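Local structure of geranyltranstransferase (Thermotoga neapolitana, 4WK5) at residues E45-Y50 / P111-A116; G68-V73 / H278-F283; P143-E148 / F198-L203; Q220-L225 / L260-Y265. The protein probably acts as a magnesium-dependent prenyltransferase that joins isoprenoid diphosphates into longer chains, as members of the FPP/GGPP synthase family do. All blocks are in the same frame, centred on the assembly; numbering follows the deposited sequence.

Contact 1. Residues E45-Y50 / P111-A116; sequences ESAMQY and PSCHRA
A partly buried contact between one helix and the start of another, carried mainly by Tyr-50, joins helix 43-53 to the turn that opens the short helix 113-117, near the periphery of the subunit. The ring binds through its hydroxyl and packs on one face. With CG anti to the backbone N (chi1 175°), the phenol is directed across to the second segment, and Tyr-50 OH donates to the carbonyl O of Pro-111 at 2.7 Å. The acceptor lies at the edge of the ring, and the donor sits slightly tilted from the carbonyl plane. Ala-116 brings its methyl over one face in a CH-pi contact, with CB 4.2 Å from the Tyr-50 ring centroid and 26° off the normal. Deeper in, Cys-113 SG rests 3.9 Å from Ala-47 CB, a smaller van der Waals touch. Ser-112, the N-cap residue of the short helix, sends OG instead to the carbonyl of Ala-104. On helix 43-53, Met-48 meets Tyr-154 of the second subunit. Helix 119-138 underlies both sides, with Ile-121 against Ala-47 and Ala-122 against Cys-113, while the hairpin of strands 106-107 and 110-111 leads into the second segment.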
loop_
_atom_site.group_PDB
_atom_site.type_symbol
_atom_site.label_atom_id
_atom_site.label_comp_id
_atom_site.label_asym_id
_atom_site.label_seq_id
_atom_site.Cartn_x
_atom_site.Cartn_y
_atom_site.Cartn_z
ATOM N N GLU A 45 6.363 -13.272 -6.255
ATOM C CA GLU A 45 5.074 -13.555 -6.867
ATOM C C GLU A 45 4.530 -14.892 -6.402
ATOM O O GLU A 45 3.344 -15.002 -6.128
ATOM C CB GLU A 45 5.166 -13.542 -8.392
ATOM C CG GLU A 45 5.409 -12.157 -8.982
ATOM C CD GLU A 45 5.605 -12.258 -10.480
ATOM O OE1 GLU A 45 6.604 -12.879 -10.888
ATOM O OE2 GLU A 45 4.723 -11.765 -11.225
ATOM N N SER A 46 5.385 -15.911 -6.333
ATOM C CA SER A 46 4.952 -17.208 -5.810
ATOM C C SER A 46 4.461 -17.107 -4.366
ATOM O O SER A 46 3.525 -17.815 -3.967
ATOM C CB SER A 46 6.089 -18.239 -5.909
ATOM O OG SER A 46 6.208 -18.700 -7.239
ATOM N N ALA A 47 5.089 -16.222 -3.594
ATOM C CA ALA A 47 4.704 -16.014 -2.202
ATOM C C ALA A 47 3.348 -15.317 -2.102
ATOM O O ALA A 47 2.544 -15.635 -1.220
ATOM C CB ALA A 47 5.792 -15.192 -1.454
ATOM N N MET A 48 3.100 -14.369 -3.005
ATOM C CA MET A 48 1.790 -13.725 -3.089
ATOM C C MET A 48 0.718 -14.765 -3.381
ATOM O O MET A 48 -0.357 -14.785 -2.733
ATOM C CB MET A 48 1.793 -12.633 -4.169
ATOM C CG MET A 48 2.607 -11.430 -3.754
ATOM S SD MET A 48 2.531 -10.114 -4.975
ATOM C CE MET A 48 3.937 -10.411 -6.009
ATOM N N GLN A 49 0.998 -15.626 -4.361
ATOM C CA GLN A 49 0.039 -16.664 -4.727
ATOM C C GLN A 49 -0.177 -17.623 -3.575
ATOM O O GLN A 49 -1.310 -18.018 -3.279
ATOM C CB GLN A 49 0.502 -17.435 -5.967
ATOM C CG GLN A 49 -0.489 -18.542 -6.340
ATOM C CD GLN A 49 0.056 -19.449 -7.453
ATOM O OE1 GLN A 49 1.035 -20.184 -7.260
ATOM N NE2 GLN A 49 -0.548 -19.366 -8.613
ATOM N N TYR A 50 0.913 -17.968 -2.904
ATOM C CA TYR A 50 0.855 -18.894 -1.778
ATOM C C TYR A 50 -0.103 -18.400 -0.709
ATOM O O TYR A 50 -0.968 -19.152 -0.239
ATOM C CB TYR A 50 2.248 -19.094 -1.180
ATOM C CG TYR A 50 2.276 -19.945 0.067
ATOM C CD1 TYR A 50 2.276 -21.331 -0.010
ATOM C CD2 TYR A 50 2.342 -19.358 1.333
ATOM C CE1 TYR A 50 2.310 -22.116 1.133
ATOM C CE2 TYR A 50 2.376 -20.143 2.496
ATOM C CZ TYR A 50 2.361 -21.517 2.380
ATOM O OH TYR A 50 2.404 -22.306 3.512
ATOM N N PRO A 111 2.308 -23.380 6.796
ATOM C CA PRO A 111 3.304 -22.388 7.226
ATOM C C PRO A 111 2.903 -20.984 6.832
ATOM O O PRO A 111 2.356 -20.765 5.746
ATOM C CB PRO A 111 4.571 -22.809 6.483
ATOM C CG PRO A 111 4.402 -24.282 6.280
ATOM C CD PRO A 111 2.920 -24.483 6.035
ATOM N N SER A 112 3.154 -20.034 7.723
ATOM C CA SER A 112 2.933 -18.640 7.396
ATOM C C SER A 112 3.823 -18.257 6.212
ATOM O O SER A 112 4.748 -18.996 5.869
ATOM C CB SER A 112 3.242 -17.776 8.605
ATOM O OG SER A 112 4.577 -18.016 9.018
ATOM N N CYS A 113 3.538 -17.124 5.579
ATOM C CA CYS A 113 4.267 -16.738 4.373
ATOM C C CYS A 113 5.770 -16.610 4.666
ATOM O O CYS A 113 6.592 -17.085 3.883
ATOM C CB CYS A 113 3.703 -15.430 3.806
ATOM S SG CYS A 113 4.351 -14.972 2.156
ATOM N N HIS A 114 6.141 -15.993 5.791
ATOM C CA HIS A 114 7.567 -15.832 6.078
ATOM C C HIS A 114 8.248 -17.147 6.447
ATOM O O HIS A 114 9.457 -17.295 6.250
ATOM C CB HIS A 114 7.794 -14.800 7.188
ATOM C CG HIS A 114 7.191 -15.185 8.504
ATOM N ND1 HIS A 114 5.870 -14.949 8.812
ATOM C CD2 HIS A 114 7.736 -15.767 9.598
ATOM C CE1 HIS A 114 5.621 -15.388 10.032
ATOM N NE2 HIS A 114 6.736 -15.882 10.534
ATOM N N ARG A 115 7.490 -18.110 6.955
ATOM C CA ARG A 115 8.079 -19.418 7.219
ATOM C C ARG A 115 8.324 -20.125 5.887
ATOM O O ARG A 115 9.340 -20.806 5.709
ATOM C CB ARG A 115 7.180 -20.258 8.142
ATOM C CG ARG A 115 7.211 -19.807 9.598
ATOM C CD ARG A 115 8.544 -20.172 10.258
ATOM N NE ARG A 115 8.588 -21.612 10.530
ATOM C CZ ARG A 115 9.660 -22.270 10.965
ATOM N NH1 ARG A 115 10.798 -21.622 11.177
ATOM N NH2 ARG A 115 9.595 -23.579 11.186
ATOM N N ALA A 116 7.409 -19.935 4.938
ATOM C CA ALA A 116 7.519 -20.599 3.643
ATOM C C ALA A 116 8.603 -19.981 2.764
ATOM O O ALA A 116 9.272 -20.704 2.038
ATOM C CB ALA A 116 6.169 -20.574 2.917
#

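Contact 2. Residues G68-V73 / H278-F283; sequences GEDIGV and HRTFDF
Asp-70 is the tight centre of this surface contact, its carboxylate pressed against the first turn of helix 278-289. Asp-70 OD1 accepts a hydrogen bond from Arg-279 N at 3.0 Å through its syn lone pair. Asp-70 OD2 is gripped twice by Thr-280, by N at 2.9 Å on the syn side and by OG1 at 2.7 Å on the anti side, both donors lying out of the carboxylate plane. Three bonds thus hold the group against rotation, and the positive end of the helix dipole would be expected to stabilise its negative charge. Thr-280 OG1 also pairs with Thr-66 OG1 on helix 59-70. Outward, toward solvent, the grip gives way to charge alone. The exposed, extended Arg-279 lays one face of its guanidinium against the Glu-69 carboxylate, the planes 25° apart, so that NE comes within 3.2 Å of OE2 yet directs no N-H at it. A further pairing, from Arg-279 NH1 to Asp-70 OD1, is long at 3.7 Å. The strongest polar partner of Glu-69 is Lys-24, in a salt bridge with OE1. The whole is a salt-bridge network in which helix 59-70, closed by a Schellman motif with Gly-72 at C-prime, supplies a carboxylate to the first-turn backbone N-H groups of helix 278-289.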
loop_
_atom_site.group_PDB
_atom_site.type_symbol
_atom_site.label_atom_id
_atom_site.label_comp_id
_atom_site.label_asym_id
_atom_site.label_seq_id
_atom_site.Cartn_x
_atom_site.Cartn_y
_atom_site.Cartn_z
ATOM N N GLY A 68 -24.092 -6.279 -2.947
ATOM C CA GLY A 68 -24.232 -5.793 -4.307
ATOM C C GLY A 68 -25.358 -6.465 -5.067
ATOM O O GLY A 68 -26.092 -5.812 -5.814
ATOM N N GLU A 69 -25.512 -7.770 -4.886
ATOM C CA GLU A 69 -26.591 -8.468 -5.571
ATOM C C GLU A 69 -27.940 -8.014 -5.018
ATOM O O GLU A 69 -28.912 -7.871 -5.766
ATOM C CB GLU A 69 -26.448 -9.983 -5.443
ATOM C CG GLU A 69 -27.417 -10.741 -6.359
ATOM C CD GLU A 69 -27.302 -12.245 -6.233
ATOM O OE1 GLU A 69 -26.547 -12.702 -5.352
ATOM O OE2 GLU A 69 -27.965 -12.968 -7.009
ATOM N N ASP A 70 -27.997 -7.765 -3.710
ATOM C CA ASP A 70 -29.236 -7.310 -3.083
ATOM C C ASP A 70 -29.712 -5.960 -3.631
ATOM O O ASP A 70 -30.914 -5.714 -3.696
ATOM C CB ASP A 70 -29.073 -7.211 -1.564
ATOM C CG ASP A 70 -29.328 -8.528 -0.857
ATOM O OD1 ASP A 70 -30.028 -9.404 -1.417
ATOM O OD2 ASP A 70 -28.852 -8.679 0.286
ATOM N N ILE A 71 -28.792 -5.086 -4.035
ATOM C CA ILE A 71 -29.212 -3.757 -4.483
ATOM C C ILE A 71 -29.065 -3.569 -5.995
ATOM O O ILE A 71 -29.214 -2.458 -6.507
ATOM C CB ILE A 71 -28.446 -2.633 -3.745
ATOM C CG1 ILE A 71 -26.947 -2.681 -4.071
ATOM C CG2 ILE A 71 -28.685 -2.724 -2.238
ATOM C CD1 ILE A 71 -26.185 -1.507 -3.492
ATOM N N GLY A 72 -28.777 -4.659 -6.698
ATOM C CA GLY A 72 -28.743 -4.653 -8.154
ATOM C C GLY A 72 -27.510 -4.053 -8.797
ATOM O O GLY A 72 -27.598 -3.403 -9.839
ATOM N N VAL A 73 -26.348 -4.273 -8.193
ATOM C CA VAL A 73 -25.108 -3.812 -8.796
ATOM C C VAL A 73 -24.620 -4.830 -9.822
ATOM O O VAL A 73 -24.676 -6.043 -9.600
ATOM C CB VAL A 73 -24.006 -3.562 -7.743
ATOM C CG1 VAL A 73 -22.655 -3.371 -8.405
ATOM C CG2 VAL A 73 -24.362 -2.349 -6.880
ATOM N N HIS A 278 -32.045 -9.250 1.464
ATOM C CA HIS A 278 -32.361 -10.656 1.756
ATOM C C HIS A 278 -31.176 -11.599 1.773
ATOM O O HIS A 278 -31.019 -12.395 2.697
ATOM C CB HIS A 278 -33.359 -11.210 0.726
ATOM C CG HIS A 278 -34.670 -10.495 0.695
ATOM N ND1 HIS A 278 -35.253 -10.070 -0.478
ATOM C CD2 HIS A 278 -35.523 -10.150 1.687
ATOM C CE1 HIS A 278 -36.404 -9.483 -0.207
ATOM N NE2 HIS A 278 -36.591 -9.517 1.100
ATOM N N ARG A 279 -30.379 -11.543 0.714
ATOM C CA ARG A 279 -29.231 -12.423 0.578
ATOM C C ARG A 279 -28.223 -12.138 1.669
ATOM O O ARG A 279 -27.630 -13.052 2.230
ATOM C CB ARG A 279 -28.591 -12.257 -0.794
ATOM C CG ARG A 279 -29.567 -12.506 -1.933
ATOM C CD ARG A 279 -28.913 -12.239 -3.268
ATOM N NE ARG A 279 -29.669 -12.839 -4.362
ATOM C CZ ARG A 279 -30.692 -12.250 -4.970
ATOM N NH1 ARG A 279 -31.081 -11.042 -4.582
ATOM N NH2 ARG A 279 -31.327 -12.866 -5.959
ATOM N N THR A 280 -28.046 -10.858 1.978
ATOM C CA THR A 280 -27.078 -10.455 2.982
ATOM C C THR A 280 -27.530 -10.912 4.368
ATOM O O THR A 280 -26.736 -11.430 5.158
ATOM C CB THR A 280 -26.860 -8.937 2.949
ATOM O OG1 THR A 280 -26.471 -8.548 1.623
ATOM C CG2 THR A 280 -25.771 -8.542 3.916
ATOM N N PHE A 281 -28.816 -10.740 4.646
ATOM C CA PHE A 281 -29.415 -11.215 5.882
ATOM C C PHE A 281 -29.216 -12.720 6.056
ATOM O O PHE A 281 -28.753 -13.177 7.100
ATOM C CB PHE A 281 -30.906 -10.876 5.889
ATOM C CG PHE A 281 -31.651 -11.431 7.061
ATOM C CD1 PHE A 281 -31.614 -10.788 8.286
ATOM C CD2 PHE A 281 -32.414 -12.581 6.932
ATOM C CE1 PHE A 281 -32.310 -11.287 9.362
ATOM C CE2 PHE A 281 -33.118 -13.087 8.012
ATOM C CZ PHE A 281 -33.064 -12.440 9.226
ATOM N N ASP A 282 -29.564 -13.482 5.024
ATOM C CA ASP A 282 -29.427 -14.932 5.076
ATOM C C ASP A 282 -27.965 -15.339 5.275
ATOM O O ASP A 282 -27.668 -16.211 6.096
ATOM C CB ASP A 282 -29.983 -15.576 3.807
ATOM C CG ASP A 282 -31.494 -15.466 3.704
ATOM O OD1 ASP A 282 -32.167 -15.286 4.745
ATOM O OD2 ASP A 282 -32.009 -15.574 2.574
ATOM N N PHE A 283 -27.063 -14.696 4.531
ATOM C CA PHE A 283 -25.622 -14.956 4.632
ATOM C C PHE A 283 -25.131 -14.732 6.062
ATOM O O PHE A 283 -24.496 -15.609 6.665
ATOM C CB PHE A 283 -24.863 -14.063 3.636
ATOM C CG PHE A 283 -23.357 -14.160 3.728
ATOM C CD1 PHE A 283 -22.714 -15.388 3.672
ATOM C CD2 PHE A 283 -22.594 -13.018 3.850
ATOM C CE1 PHE A 283 -21.331 -15.464 3.745
ATOM C CE2 PHE A 283 -21.212 -13.090 3.921
ATOM C CZ PHE A 283 -20.586 -14.318 3.875
#

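Contact 3. Residues P143-E148 / F198-L203; sequences PKLFEE and FLLKGL
Leu-145 and Leu-199 bring the backbones closest, their CA atoms 6.8 Å apart, where the opening turns of helix 143-166 meet the last turn of helix 175-201. No hydrogen bond crosses between the segments, and the case illustrates how a single branched side chain can serve a whole helix turn. Leu-199 divides its two methyls. Leu-199 CD1 reaches both Glu-148 CB, at 4.1 Å, and Leu-145 CD1, at 4.3 Å, whereas Leu-199 CD2 lies against Lys-144 CB at 4.1 Å. Its CG stands anti to the carbonyl carbon (chi1 -84°), which sets the fork facing this turn. Leu-145 in its turn uses its other branch, CD2, to meet Leu-200 CD2 at 4.4 Å. The charged residues contribute hydrocarbon alone: Lys-144 leads its amine away from the contact, and Glu-148 gives its carboxylate to Lys-209 in a salt bridge. Beyond Leu-200 the helix ends in a Schellman motif, with Gly-202 at C-prime and Leu-203 N bonded back to Phe-198 O. Val-81 of helix 75-96 packs on both Leu-145 and Leu-200, while Ile-137 of helix 119-138 touches Leu-145.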
loop_
_atom_site.group_PDB
_atom_site.type_symbol
_atom_site.label_atom_id
_atom_site.label_comp_id
_atom_site.label_asym_id
_atom_site.label_seq_id
_atom_site.Cartn_x
_atom_site.Cartn_y
_atom_site.Cartn_z
ATOM N N PRO A 143 -14.247 7.815 -8.649
ATOM C CA PRO A 143 -13.360 8.610 -7.779
ATOM C C PRO A 143 -13.646 8.501 -6.287
ATOM O O PRO A 143 -12.705 8.390 -5.469
ATOM C CB PRO A 143 -13.607 10.046 -8.249
ATOM C CG PRO A 143 -14.022 9.896 -9.674
ATOM C CD PRO A 143 -14.850 8.640 -9.711
ATOM N N LYS A 144 -14.927 8.548 -5.929
ATOM C CA LYS A 144 -15.275 8.448 -4.528
ATOM C C LYS A 144 -14.873 7.075 -3.994
ATOM O O LYS A 144 -14.506 6.965 -2.823
ATOM C CB LYS A 144 -16.768 8.711 -4.308
ATOM C CG LYS A 144 -17.141 10.170 -4.539
ATOM C CD LYS A 144 -18.635 10.423 -4.393
ATOM C CE LYS A 144 -18.937 11.910 -4.525
ATOM N NZ LYS A 144 -20.391 12.213 -4.415
ATOM N N LEU A 145 -14.909 6.044 -4.839
ATOM C CA LEU A 145 -14.532 4.705 -4.372
ATOM C C LEU A 145 -13.038 4.618 -4.036
ATOM O O LEU A 145 -12.656 4.031 -3.014
ATOM C CB LEU A 145 -14.897 3.640 -5.409
ATOM C CG LEU A 145 -14.649 2.192 -4.989
ATOM C CD1 LEU A 145 -15.748 1.721 -4.056
ATOM C CD2 LEU A 145 -14.535 1.269 -6.198
ATOM N N PHE A 146 -12.213 5.207 -4.907
ATOM C CA PHE A 146 -10.764 5.271 -4.698
ATOM C C PHE A 146 -10.476 5.885 -3.348
ATOM O O PHE A 146 -9.720 5.346 -2.533
ATOM C CB PHE A 146 -10.065 6.119 -5.773
ATOM C CG PHE A 146 -10.368 5.719 -7.186
ATOM C CD1 PHE A 146 -10.898 4.476 -7.484
ATOM C CD2 PHE A 146 -10.087 6.593 -8.225
ATOM C CE1 PHE A 146 -11.163 4.119 -8.788
ATOM C CE2 PHE A 146 -10.350 6.243 -9.530
ATOM C CZ PHE A 146 -10.894 5.005 -9.812
ATOM N N GLU A 147 -11.087 7.043 -3.134
ATOM C CA GLU A 147 -10.892 7.815 -1.914
ATOM C C GLU A 147 -11.347 7.024 -0.686
ATOM O O GLU A 147 -10.632 6.933 0.324
ATOM C CB GLU A 147 -11.655 9.143 -2.022
ATOM C CG GLU A 147 -11.198 10.221 -1.064
ATOM C CD GLU A 147 -11.847 11.564 -1.368
ATOM O OE1 GLU A 147 -12.003 11.898 -2.564
ATOM O OE2 GLU A 147 -12.205 12.280 -0.410
ATOM N N GLU A 148 -12.522 6.414 -0.791
ATOM C CA GLU A 148 -13.068 5.648 0.326
ATOM C C GLU A 148 -12.193 4.451 0.665
ATOM O O GLU A 148 -11.947 4.167 1.836
ATOM C CB GLU A 148 -14.490 5.183 0.009
ATOM C CG GLU A 148 -15.211 4.519 1.158
ATOM C CD GLU A 148 -15.698 5.515 2.201
ATOM O OE1 GLU A 148 -15.697 6.732 1.918
ATOM O OE2 GLU A 148 -16.086 5.078 3.304
ATOM N N PHE A 198 -22.941 0.309 -2.460
ATOM C CA PHE A 198 -23.867 1.443 -2.477
ATOM C C PHE A 198 -23.270 2.594 -3.291
ATOM O O PHE A 198 -23.992 3.310 -3.989
ATOM C CB PHE A 198 -24.211 1.896 -1.053
ATOM C CG PHE A 198 -25.323 1.105 -0.415
ATOM C CD1 PHE A 198 -25.134 -0.220 -0.050
ATOM C CD2 PHE A 198 -26.563 1.681 -0.196
ATOM C CE1 PHE A 198 -26.157 -0.953 0.528
ATOM C CE2 PHE A 198 -27.584 0.960 0.381
ATOM C CZ PHE A 198 -27.385 -0.359 0.744
ATOM N N LEU A 199 -21.950 2.760 -3.221
ATOM C CA LEU A 199 -21.270 3.754 -4.053
ATOM C C LEU A 199 -21.397 3.404 -5.533
ATOM O O LEU A 199 -21.686 4.271 -6.361
ATOM C CB LEU A 199 -19.787 3.877 -3.668
ATOM C CG LEU A 199 -19.490 4.804 -2.482
ATOM C CD1 LEU A 199 -18.077 4.592 -1.948
ATOM C CD2 LEU A 199 -19.717 6.265 -2.870
ATOM N N LEU A 200 -21.189 2.133 -5.861
ATOM C CA LEU A 200 -21.298 1.667 -7.243
ATOM C C LEU A 200 -22.698 1.890 -7.813
ATOM O O LEU A 200 -22.852 2.146 -9.009
ATOM C CB LEU A 200 -20.932 0.187 -7.343
ATOM C CG LEU A 200 -19.495 -0.171 -6.962
ATOM C CD1 LEU A 200 -19.226 -1.648 -7.174
ATOM C CD2 LEU A 200 -18.544 0.658 -7.776
ATOM N N LYS A 201 -23.711 1.788 -6.954
ATOM C CA LYS A 201 -25.110 1.898 -7.376
ATOM C C LYS A 201 -25.609 3.342 -7.321
ATOM O O LYS A 201 -26.664 3.663 -7.873
ATOM C CB LYS A 201 -25.997 0.997 -6.508
ATOM C CG LYS A 201 -27.429 0.817 -7.011
ATOM C CD LYS A 201 -27.461 0.091 -8.348
ATOM C CE LYS A 201 -28.884 -0.183 -8.806
ATOM N NZ LYS A 201 -28.898 -0.864 -10.133
ATOM N N GLY A 202 -24.851 4.210 -6.660
ATOM C CA GLY A 202 -25.236 5.605 -6.521
ATOM C C GLY A 202 -26.209 5.867 -5.385
ATOM O O GLY A 202 -26.864 6.910 -5.347
ATOM N N LEU A 203 -26.311 4.917 -4.462
ATOM C CA LEU A 203 -27.177 5.060 -3.294
ATOM C C LEU A 203 -26.403 5.604 -2.093
ATOM O O LEU A 203 -25.207 5.363 -1.959
ATOM C CB LEU A 203 -27.816 3.716 -2.937
ATOM C CG LEU A 203 -28.491 2.956 -4.076
ATOM C CD1 LEU A 203 -28.954 1.584 -3.614
ATOM C CD2 LEU A 203 -29.655 3.759 -4.634
#

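Contact 4. Residues Q220-L225 / L260-Y265; sequences QIYDDL and LADKYY
The Tyr-222 ring has the methyl of Ala-261 over one face, and Asp-262 and Tyr-265 at its edge. Ala-261 CB stands 3.9 Å from the Tyr-222 ring centroid in a CH-pi contact, displaced toward the rim. In the ring plane, Tyr-222 OH donates to the anti lone pair of Asp-262 OD1 at 2.6 Å, while OD2 has its salt bridge with Lys-258. Tyr-265 CD1 approaches CE2 of Tyr-222 to 3.5 Å; the two rings meet obliquely, their planes at 58°. A Tyr-222 CG anti to the carbonyl carbon (chi1 -74°) swings the phenol across to the other helix. Beside it, Ile-221 completes the apolar part: CG2 packs on Ala-261 CB at 3.7 Å, and CD1 touches Leu-260 CD2 at 4.2 Å. Ile-221 and Ala-261 have the closest CA atoms, 6.2 Å apart; the segment axes, 9.8 Å apart at closest, run broadly antiparallel, at 144°. Tyr-265 sends its OH on to the carbonyl of Leu-284 in helix 278-289. Such an antiparallel pair belongs to the all-helical isoprenoid synthase fold, and Asp-223, Asp-224 and Asp-227 on the same helix match the second aspartate-rich DDxxD motif, which in this family typically binds magnesium and diphosphate.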
loop_
_atom_site.group_PDB
_atom_site.type_symbol
_atom_site.label_atom_id
_atom_site.label_comp_id
_atom_site.label_asym_id
_atom_site.label_seq_id
_atom_site.Cartn_x
_atom_site.Cartn_y
_atom_site.Cartn_z
ATOM N N GLN A 220 -14.978 -9.318 15.486
ATOM C CA GLN A 220 -13.701 -9.443 16.187
ATOM C C GLN A 220 -13.897 -10.005 17.600
ATOM O O GLN A 220 -13.077 -10.795 18.067
ATOM C CB GLN A 220 -12.957 -8.095 16.243
ATOM C CG GLN A 220 -11.532 -8.216 16.805
ATOM C CD GLN A 220 -10.681 -6.959 16.642
ATOM O OE1 GLN A 220 -11.008 -6.056 15.869
ATOM N NE2 GLN A 220 -9.577 -6.899 17.387
ATOM N N ILE A 221 -14.984 -9.618 18.270
ATOM C CA ILE A 221 -15.272 -10.148 19.612
ATOM C C ILE A 221 -15.539 -11.643 19.542
ATOM O O ILE A 221 -15.036 -12.407 20.362
ATOM C CB ILE A 221 -16.490 -9.456 20.268
ATOM C CG1 ILE A 221 -16.181 -7.982 20.539
ATOM C CG2 ILE A 221 -16.894 -10.176 21.571
ATOM C CD1 ILE A 221 -17.402 -7.160 20.889
ATOM N N TYR A 222 -16.326 -12.060 18.556
ATOM C CA TYR A 222 -16.600 -13.482 18.385
ATOM C C TYR A 222 -15.302 -14.242 18.139
ATOM O O TYR A 222 -15.125 -15.346 18.646
ATOM C CB TYR A 222 -17.579 -13.731 17.239
ATOM C CG TYR A 222 -19.012 -13.366 17.549
ATOM C CD1 TYR A 222 -19.563 -13.597 18.802
ATOM C CD2 TYR A 222 -19.814 -12.776 16.581
ATOM C CE1 TYR A 222 -20.895 -13.259 19.075
ATOM C CE2 TYR A 222 -21.125 -12.438 16.841
ATOM C CZ TYR A 222 -21.661 -12.671 18.083
ATOM O OH TYR A 222 -22.969 -12.322 18.323
ATOM N N ASP A 223 -14.387 -13.645 17.376
ATOM C CA ASP A 223 -13.075 -14.252 17.166
ATOM C C ASP A 223 -12.297 -14.367 18.480
ATOM O O ASP A 223 -11.651 -15.388 18.744
ATOM C CB ASP A 223 -12.259 -13.451 16.151
ATOM C CG ASP A 223 -10.861 -14.008 15.965
ATOM O OD1 ASP A 223 -10.701 -14.943 15.155
ATOM O OD2 ASP A 223 -9.924 -13.516 16.632
ATOM N N ASP A 224 -12.358 -13.316 19.297
ATOM C CA ASP A 224 -11.741 -13.324 20.624
ATOM C C ASP A 224 -12.246 -14.495 21.454
ATOM O O ASP A 224 -11.467 -15.193 22.108
ATOM C CB ASP A 224 -12.050 -12.044 21.395
ATOM C CG ASP A 224 -11.414 -10.818 20.796
ATOM O OD1 ASP A 224 -10.436 -10.939 20.023
ATOM O OD2 ASP A 224 -11.909 -9.720 21.122
ATOM N N LEU A 225 -13.565 -14.671 21.445
ATOM C CA LEU A 225 -14.213 -15.685 22.275
ATOM C C LEU A 225 -13.860 -17.087 21.789
ATOM O O LEU A 225 -13.632 -17.992 22.591
ATOM C CB LEU A 225 -15.729 -15.477 22.285
ATOM C CG LEU A 225 -16.220 -14.226 23.020
ATOM C CD1 LEU A 225 -17.679 -13.934 22.696
ATOM C CD2 LEU A 225 -16.033 -14.381 24.522
ATOM N N LEU A 260 -22.304 -7.622 24.140
ATOM C CA LEU A 260 -22.078 -6.518 23.211
ATOM C C LEU A 260 -22.079 -7.013 21.774
ATOM O O LEU A 260 -22.715 -6.409 20.901
ATOM C CB LEU A 260 -20.760 -5.805 23.516
ATOM C CG LEU A 260 -20.493 -4.547 22.687
ATOM C CD1 LEU A 260 -21.584 -3.517 22.940
ATOM C CD2 LEU A 260 -19.121 -3.974 22.998
ATOM N N ALA A 261 -21.365 -8.107 21.534
ATOM C CA ALA A 261 -21.285 -8.685 20.194
ATOM C C ALA A 261 -22.660 -9.128 19.715
ATOM O O ALA A 261 -23.053 -8.872 18.571
ATOM C CB ALA A 261 -20.305 -9.856 20.173
ATOM N N ASP A 262 -23.409 -9.777 20.604
ATOM C CA ASP A 262 -24.740 -10.236 20.248
ATOM C C ASP A 262 -25.649 -9.058 19.921
ATOM O O ASP A 262 -26.444 -9.124 18.984
ATOM C CB ASP A 262 -25.354 -11.063 21.382
ATOM C CG ASP A 262 -24.734 -12.446 21.511
ATOM O OD1 ASP A 262 -24.074 -12.914 20.559
ATOM O OD2 ASP A 262 -24.937 -13.084 22.568
ATOM N N LYS A 263 -25.528 -7.982 20.695
ATOM C CA LYS A 263 -26.371 -6.807 20.508
ATOM C C LYS A 263 -26.130 -6.174 19.147
ATOM O O LYS A 263 -27.082 -5.871 18.419
ATOM C CB LYS A 263 -26.123 -5.766 21.601
ATOM C CG LYS A 263 -26.990 -4.521 21.441
ATOM C CD LYS A 263 -26.701 -3.464 22.499
ATOM C CE LYS A 263 -25.395 -2.736 22.216
ATOM N NZ LYS A 263 -25.057 -1.743 23.279
ATOM N N TYR A 264 -24.854 -5.973 18.824
ATOM C CA TYR A 264 -24.445 -5.432 17.528
ATOM C C TYR A 264 -24.899 -6.333 16.379
ATOM O O TYR A 264 -25.433 -5.854 15.377
ATOM C CB TYR A 264 -22.925 -5.262 17.473
ATOM C CG TYR A 264 -22.364 -4.069 18.220
ATOM C CD1 TYR A 264 -23.193 -3.161 18.865
ATOM C CD2 TYR A 264 -20.986 -3.843 18.257
ATOM C CE1 TYR A 264 -22.666 -2.069 19.540
ATOM C CE2 TYR A 264 -20.452 -2.754 18.925
ATOM C CZ TYR A 264 -21.294 -1.874 19.565
ATOM O OH TYR A 264 -20.759 -0.795 20.235
ATOM N N TYR A 265 -24.679 -7.638 16.522
ATOM C CA TYR A 265 -25.060 -8.581 15.474
ATOM C C TYR A 265 -26.557 -8.518 15.211
ATOM O O TYR A 265 -26.997 -8.514 14.058
ATOM C CB TYR A 265 -24.661 -10.009 15.845
ATOM C CG TYR A 265 -24.271 -10.840 14.646
ATOM C CD1 TYR A 265 -22.941 -10.946 14.258
ATOM C CD2 TYR A 265 -25.227 -11.498 13.888
ATOM C CE1 TYR A 265 -22.573 -11.700 13.162
ATOM C CE2 TYR A 265 -24.873 -12.246 12.787
ATOM C CZ TYR A 265 -23.542 -12.345 12.424
ATOM O OH TYR A 265 -23.178 -13.094 11.328
#

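Taken together, the four contacts use eight different helices, none shared, although helices 248-274 and 278-289, of contacts 4 and 2, follow each other in the chain. Contact 2 alone is a surface contact and relies on charge and backbone donors. Chemistry differs even among the partly buried ones: contact 3 is wholly apolar, while contacts 1 and 4 both combine a tyrosine hydroxyl bond with an alanine methyl over the ring, one acceptor being a carbonyl and the other a carboxylate. Contacts 2 and 3 lie about 17 Å apart between centres and touch through Lys-201, which probably bonds to Gly-72 O; both include a Schellman ending. Contacts 1 and 3 each border the second subunit, whereas contacts 2 and 4 do not.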